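Long-range contacts in polyketide biosynthesis 3-hydroxy-3-methylglutaryl-ACP synthase PksG (Bacillus subtilis, PDB 4YXT), which catalyses the aldol condensation of an acetyl group carried by an acyl-carrier protein with a beta-ketothioester polyketide intermediate during synthesis of the antibiotic bacillaene: residues 49-53 against 413-417; 76-80 against 91-96. The protein carries 1 engineered substitution. One frame throughout, in Å; residues are numbered along the deposited sequence.

Contact 1 (49-53 against 413-417); sequences EDPVT and HRKYR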
loop_
_atom_site.group_PDB
_atom_site.type_symbol
_atom_site.label_atom_id
_atom_site.label_comp_id
_atom_site.label_asym_id
_atom_site.label_seq_id
_atom_site.Cartn_x
_atom_site.Cartn_y
_atom_site.Cartn_z
ATOM N N GLU A 49 13.835 -7.655 -16.979
ATOM C CA GLU A 49 13.477 -6.472 -16.230
ATOM C C GLU A 49 12.245 -6.870 -15.467
ATOM O O GLU A 49 11.544 -7.812 -15.844
ATOM C CB GLU A 49 13.207 -5.328 -17.139
ATOM C CG GLU A 49 14.416 -4.907 -17.936
ATOM C CD GLU A 49 14.045 -3.844 -18.918
ATOM O OE1 GLU A 49 13.295 -4.144 -19.881
ATOM O OE2 GLU A 49 14.454 -2.700 -18.672
ATOM N N ASP A 50 12.049 -6.184 -14.357
ATOM C CA ASP A 50 10.870 -6.335 -13.556
ATOM C C ASP A 50 10.614 -4.995 -12.868
ATOM O O ASP A 50 11.297 -4.029 -13.142
ATOM C CB ASP A 50 11.026 -7.516 -12.607
ATOM C CG ASP A 50 11.919 -7.233 -11.442
ATOM O OD1 ASP A 50 12.432 -6.104 -11.296
ATOM O OD2 ASP A 50 12.025 -8.162 -10.626
ATOM N N PRO A 51 9.576 -4.906 -12.036
ATOM C CA PRO A 51 9.414 -3.591 -11.349
ATOM C C PRO A 51 10.510 -3.135 -10.405
ATOM O O PRO A 51 10.589 -1.932 -10.095
ATOM C CB PRO A 51 8.118 -3.778 -10.578
ATOM C CG PRO A 51 7.384 -4.804 -11.389
ATOM C CD PRO A 51 8.393 -5.759 -11.904
ATOM N N VAL A 52 11.262 -4.059 -9.842
ATOM C CA VAL A 52 12.457 -3.697 -9.053
ATOM C C VAL A 52 13.530 -3.046 -9.947
ATOM O O VAL A 52 14.017 -1.947 -9.679
ATOM C CB VAL A 52 13.065 -4.935 -8.374
ATOM C CG1 VAL A 52 14.299 -4.523 -7.591
ATOM C CG2 VAL A 52 11.995 -5.605 -7.482
ATOM N N THR A 53 13.835 -3.697 -11.057
ATOM C CA THR A 53 14.831 -3.161 -11.954
ATOM C C THR A 53 14.388 -1.804 -12.419
ATOM O O THR A 53 15.197 -0.873 -12.437
ATOM C CB THR A 53 15.124 -4.084 -13.162
ATOM O OG1 THR A 53 13.989 -4.149 -14.033
ATOM C CG2 THR A 53 15.490 -5.507 -12.677
ATOM N N HIS A 413 13.444 -16.504 -4.457
ATOM C CA HIS A 413 14.278 -15.340 -4.193
ATOM C C HIS A 413 14.849 -14.755 -5.500
ATOM O O HIS A 413 15.541 -15.431 -6.254
ATOM C CB HIS A 413 15.359 -15.712 -3.183
ATOM C CG HIS A 413 16.223 -14.572 -2.775
ATOM N ND1 HIS A 413 15.727 -13.324 -2.464
ATOM C CD2 HIS A 413 17.566 -14.485 -2.643
ATOM C CE1 HIS A 413 16.731 -12.516 -2.178
ATOM N NE2 HIS A 413 17.856 -13.195 -2.286
ATOM N N ARG A 414 14.548 -13.491 -5.775
ATOM C CA ARG A 414 15.062 -12.810 -6.957
ATOM C C ARG A 414 16.452 -12.229 -6.787
ATOM O O ARG A 414 16.708 -11.463 -5.858
ATOM C CB ARG A 414 14.141 -11.676 -7.392
ATOM C CG ARG A 414 12.741 -12.129 -7.575
ATOM C CD ARG A 414 11.917 -11.146 -8.331
ATOM N NE ARG A 414 10.675 -11.768 -8.709
ATOM C CZ ARG A 414 9.996 -11.457 -9.798
ATOM N NH1 ARG A 414 10.459 -10.552 -10.636
ATOM N NH2 ARG A 414 8.865 -12.083 -10.068
ATOM N N LYS A 415 17.334 -12.521 -7.737
ATOM C CA LYS A 415 18.671 -11.980 -7.636
ATOM C C LYS A 415 19.003 -11.128 -8.827
ATOM O O LYS A 415 18.757 -11.516 -9.953
ATOM C CB LYS A 415 19.652 -13.118 -7.411
ATOM C CG LYS A 415 19.317 -13.891 -6.116
ATOM C CD LYS A 415 19.982 -15.248 -6.074
ATOM C CE LYS A 415 21.498 -15.121 -6.246
ATOM N NZ LYS A 415 21.956 -16.248 -7.096
ATOM N N TYR A 416 19.510 -9.926 -8.547
ATOM C CA TYR A 416 19.763 -8.934 -9.555
ATOM C C TYR A 416 21.264 -8.715 -9.720
ATOM O O TYR A 416 22.043 -9.151 -8.931
ATOM C CB TYR A 416 19.021 -7.620 -9.244
ATOM C CG TYR A 416 17.525 -7.827 -9.080
ATOM C CD1 TYR A 416 16.659 -7.579 -10.108
ATOM C CD2 TYR A 416 16.993 -8.295 -7.863
ATOM C CE1 TYR A 416 15.285 -7.795 -9.956
ATOM C CE2 TYR A 416 15.634 -8.502 -7.696
ATOM C CZ TYR A 416 14.784 -8.250 -8.738
ATOM O OH TYR A 416 13.457 -8.466 -8.572
ATOM N N ARG A 417 21.637 -8.045 -10.788
ATOM C CA ARG A 417 23.040 -7.825 -11.125
ATOM C C ARG A 417 23.180 -6.486 -11.833
ATOM O O ARG A 417 22.299 -6.091 -12.618
ATOM C CB ARG A 417 23.485 -8.942 -12.060
ATOM C CG ARG A 417 24.952 -8.934 -12.451
ATOM C CD ARG A 417 25.153 -9.880 -13.629
ATOM N NE ARG A 417 26.559 -9.973 -14.022
ATOM C CZ ARG A 417 27.071 -10.942 -14.778
ATOM N NH1 ARG A 417 26.295 -11.920 -15.225
ATOM N NH2 ARG A 417 28.366 -10.943 -15.078
#

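Contact 2 (76-80 against 91-96); sequences LLITC and LSTYIH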
loop_
_atom_site.group_PDB
_atom_site.type_symbol
_atom_site.label_atom_id
_atom_site.label_comp_id
_atom_site.label_asym_id
_atom_site.label_seq_id
_atom_site.Cartn_x
_atom_site.Cartn_y
_atom_site.Cartn_z
ATOM N N LEU A 76 11.709 6.680 4.641
ATOM C CA LEU A 76 10.471 6.101 4.147
ATOM C C LEU A 76 10.706 5.700 2.720
ATOM O O LEU A 76 11.054 6.533 1.919
ATOM C CB LEU A 76 9.350 7.144 4.245
ATOM C CG LEU A 76 7.940 6.816 3.772
ATOM C CD1 LEU A 76 7.354 5.625 4.497
ATOM C CD2 LEU A 76 7.043 8.019 4.022
ATOM N N LEU A 77 10.572 4.421 2.401
ATOM C CA LEU A 77 10.598 3.997 1.044
ATOM C C LEU A 77 9.224 3.392 0.705
ATOM O O LEU A 77 8.795 2.445 1.357
ATOM C CB LEU A 77 11.731 2.967 0.826
ATOM C CG LEU A 77 11.647 2.275 -0.553
ATOM C CD1 LEU A 77 11.747 3.215 -1.721
ATOM C CD2 LEU A 77 12.678 1.195 -0.719
ATOM N N ILE A 78 8.542 3.925 -0.294
ATOM C CA ILE A 78 7.188 3.473 -0.628
ATOM C C ILE A 78 7.212 3.144 -2.087
ATOM O O ILE A 78 7.532 4.012 -2.890
ATOM C CB ILE A 78 6.104 4.558 -0.399
ATOM C CG1 ILE A 78 5.990 4.930 1.097
ATOM C CG2 ILE A 78 4.726 4.131 -0.932
ATOM C CD1 ILE A 78 5.015 6.077 1.352
ATOM N N THR A 79 6.853 1.911 -2.437
ATOM C CA THR A 79 6.741 1.533 -3.811
ATOM C C THR A 79 5.269 1.483 -4.158
ATOM O O THR A 79 4.463 0.916 -3.422
ATOM C CB THR A 79 7.534 0.241 -4.135
ATOM O OG1 THR A 79 8.918 0.460 -3.868
ATOM C CG2 THR A 79 7.511 -0.049 -5.633
ATOM N N CYS A 80 4.903 2.167 -5.229
ATOM C CA CYS A 80 3.515 2.246 -5.679
ATOM C C CYS A 80 3.438 1.421 -6.944
ATOM O O CYS A 80 4.160 1.695 -7.933
ATOM C CB CYS A 80 3.151 3.658 -5.977
ATOM S SG CYS A 80 3.645 4.833 -4.660
ATOM N N LEU A 91 7.858 -4.878 -3.212
ATOM C CA LEU A 91 8.946 -4.460 -4.054
ATOM C C LEU A 91 9.973 -3.657 -3.283
ATOM O O LEU A 91 11.170 -3.640 -3.678
ATOM C CB LEU A 91 8.396 -3.623 -5.210
ATOM C CG LEU A 91 7.514 -4.361 -6.179
ATOM C CD1 LEU A 91 6.768 -3.433 -7.158
ATOM C CD2 LEU A 91 8.426 -5.349 -6.932
ATOM N N SER A 92 9.510 -2.902 -2.274
ATOM C CA SER A 92 10.388 -2.003 -1.538
ATOM C C SER A 92 11.554 -2.693 -0.788
ATOM O O SER A 92 12.562 -2.047 -0.474
ATOM C CB SER A 92 9.603 -1.143 -0.532
ATOM O OG SER A 92 8.707 -0.257 -1.203
ATOM N N THR A 93 11.408 -3.979 -0.472
ATOM C CA THR A 93 12.474 -4.745 0.150
ATOM C C THR A 93 13.728 -4.873 -0.779
ATOM O O THR A 93 14.868 -4.544 -0.390
ATOM C CB THR A 93 11.958 -6.120 0.597
ATOM O OG1 THR A 93 11.562 -6.904 -0.541
ATOM C CG2 THR A 93 10.753 -6.006 1.604
ATOM N N TYR A 94 13.505 -5.321 -2.011
ATOM C CA TYR A 94 14.550 -5.395 -3.039
ATOM C C TYR A 94 15.092 -4.026 -3.444
ATOM O O TYR A 94 16.300 -3.862 -3.571
ATOM C CB TYR A 94 13.988 -6.075 -4.288
ATOM C CG TYR A 94 13.753 -7.565 -4.129
ATOM C CD1 TYR A 94 14.819 -8.406 -3.838
ATOM C CD2 TYR A 94 12.495 -8.120 -4.235
ATOM C CE1 TYR A 94 14.649 -9.744 -3.699
ATOM C CE2 TYR A 94 12.304 -9.479 -4.105
ATOM C CZ TYR A 94 13.397 -10.291 -3.846
ATOM O OH TYR A 94 13.288 -11.672 -3.717
ATOM N N ILE A 95 14.208 -3.036 -3.651
ATOM C CA ILE A 95 14.662 -1.704 -4.022
ATOM C C ILE A 95 15.600 -1.150 -2.954
ATOM O O ILE A 95 16.634 -0.614 -3.254
ATOM C CB ILE A 95 13.539 -0.676 -4.173
ATOM C CG1 ILE A 95 12.490 -1.081 -5.196
ATOM C CG2 ILE A 95 14.094 0.663 -4.545
ATOM C CD1 ILE A 95 13.076 -1.694 -6.389
ATOM N N HIS A 96 15.212 -1.288 -1.703
ATOM C CA HIS A 96 16.029 -0.848 -0.588
ATOM C C HIS A 96 17.454 -1.476 -0.567
ATOM O O HIS A 96 18.454 -0.787 -0.373
ATOM C CB HIS A 96 15.274 -1.181 0.696
ATOM C CG HIS A 96 16.045 -0.931 1.931
ATOM N ND1 HIS A 96 15.956 0.253 2.630
ATOM C CD2 HIS A 96 16.912 -1.709 2.611
ATOM C CE1 HIS A 96 16.742 0.200 3.686
ATOM N NE2 HIS A 96 17.315 -0.985 3.709
#

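Contact 1 (49-53 against 413-417)
Tyr-416 and Arg-414 both reach from strand 413-419 to a single oxygen, OD2 of Asp-50, at the start of helix 51-64. The phenol comes head-on: Tyr-416 OH donates to the syn lone pair of Asp-50 OD2 at 2.5 Å, the carboxylate turned 57° from the ring plane. Arg-414 instead slides past the aspartate, its chain extended from CG to NE, and NH1 gives a salt-bridged hydrogen bond of 2.9 Å to the anti lone pair of Asp-50 OD2. That bond is bent, and the oxygen sits somewhat out of the guanidinium plane.

The other carboxylate oxygen serves the helix. With CG of Asp-50 held between its own backbone N and carbonyl carbon (chi1 76°), OD1 accepts from Thr-53 N at 2.8 Å, while Asp-50 N donates to Thr-53 OG1, completing a capping box.

Two helix residues then settle the tyrosine ring. Val-52 CG1 lies over one face in a CH-pi contact, 4.2 Å from the Tyr-416 centroid, and Thr-53 CG2 meets the ring edge 3.5 Å from Tyr-416 CD1. Tyr-98 adds an edge-to-face ring contact.

One buried carboxylate thus caps helix 51-64 and holds strand 413-419 to it; two donors on OD2, one of them cationic, probably favour its ionised form.

Contact 2 (76-80 against 91-96)
Thr-79 and Leu-77 of strand 74-80 pack on Leu-91, Ser-92 and Ile-95 of helix 91-99 within a beta-alpha-beta unit that strand 106-111 completes, part of the thiolase-like fold. The short segments run at 125° to one another, their axes 8.0 Å apart at closest approach.

Apolar contact is made at two places. Nearer the start of the strand, Leu-77 has CG anti to its amide nitrogen; this chi1 of 169° carries CG toward the helix, and the branch CD2 makes the contact, 4.0 Å from Ile-95 CB and 3.8 Å from His-96 CB. Leu-77 CD2 also rests against the helix backbone, 3.3 Å from Ser-92 O. Two residues along the strand, the side chains of Thr-79 and Leu-91 cross at about a right angle, with Thr-79 CG2 3.7 Å from Leu-91 CB. Leu-91 lies about 9 Å, side chain to side chain, from Ala-82, an engineered substitution at a position assigned by similarity as the proton donor/acceptor.

Between these patches sits the polar pair. Ser-92 OG is also hydrogen-bonded to the carbonyl oxygen of Phe-108, so one buried hydroxyl connects the helix to both strands of the unit. On the strand 74-80 side, Thr-79 OG1 donates to Ser-92 OG at 2.8 Å.

From the N terminus the chain first passes 49-53, at the start of helix 51-64, then runs into strand 74-80 and, after a connection of ten residues, helix 91-99, closing the short loop of contact 2. Contact 1 closes only when the chain returns at 413-417, so contact 2 is nested inside its much longer loop. Their centres lie 12 Å apart, and helix 91-99 bridges them: Tyr-94 OH probably hydrogen-bonds Arg-414 N (3.0 Å), while Val-52 packs on Leu-91 and Ile-95. Together they tie the nine-stranded mixed sheet, through helices 91-99 and 51-64, to the small antiparallel sheet near the C terminus.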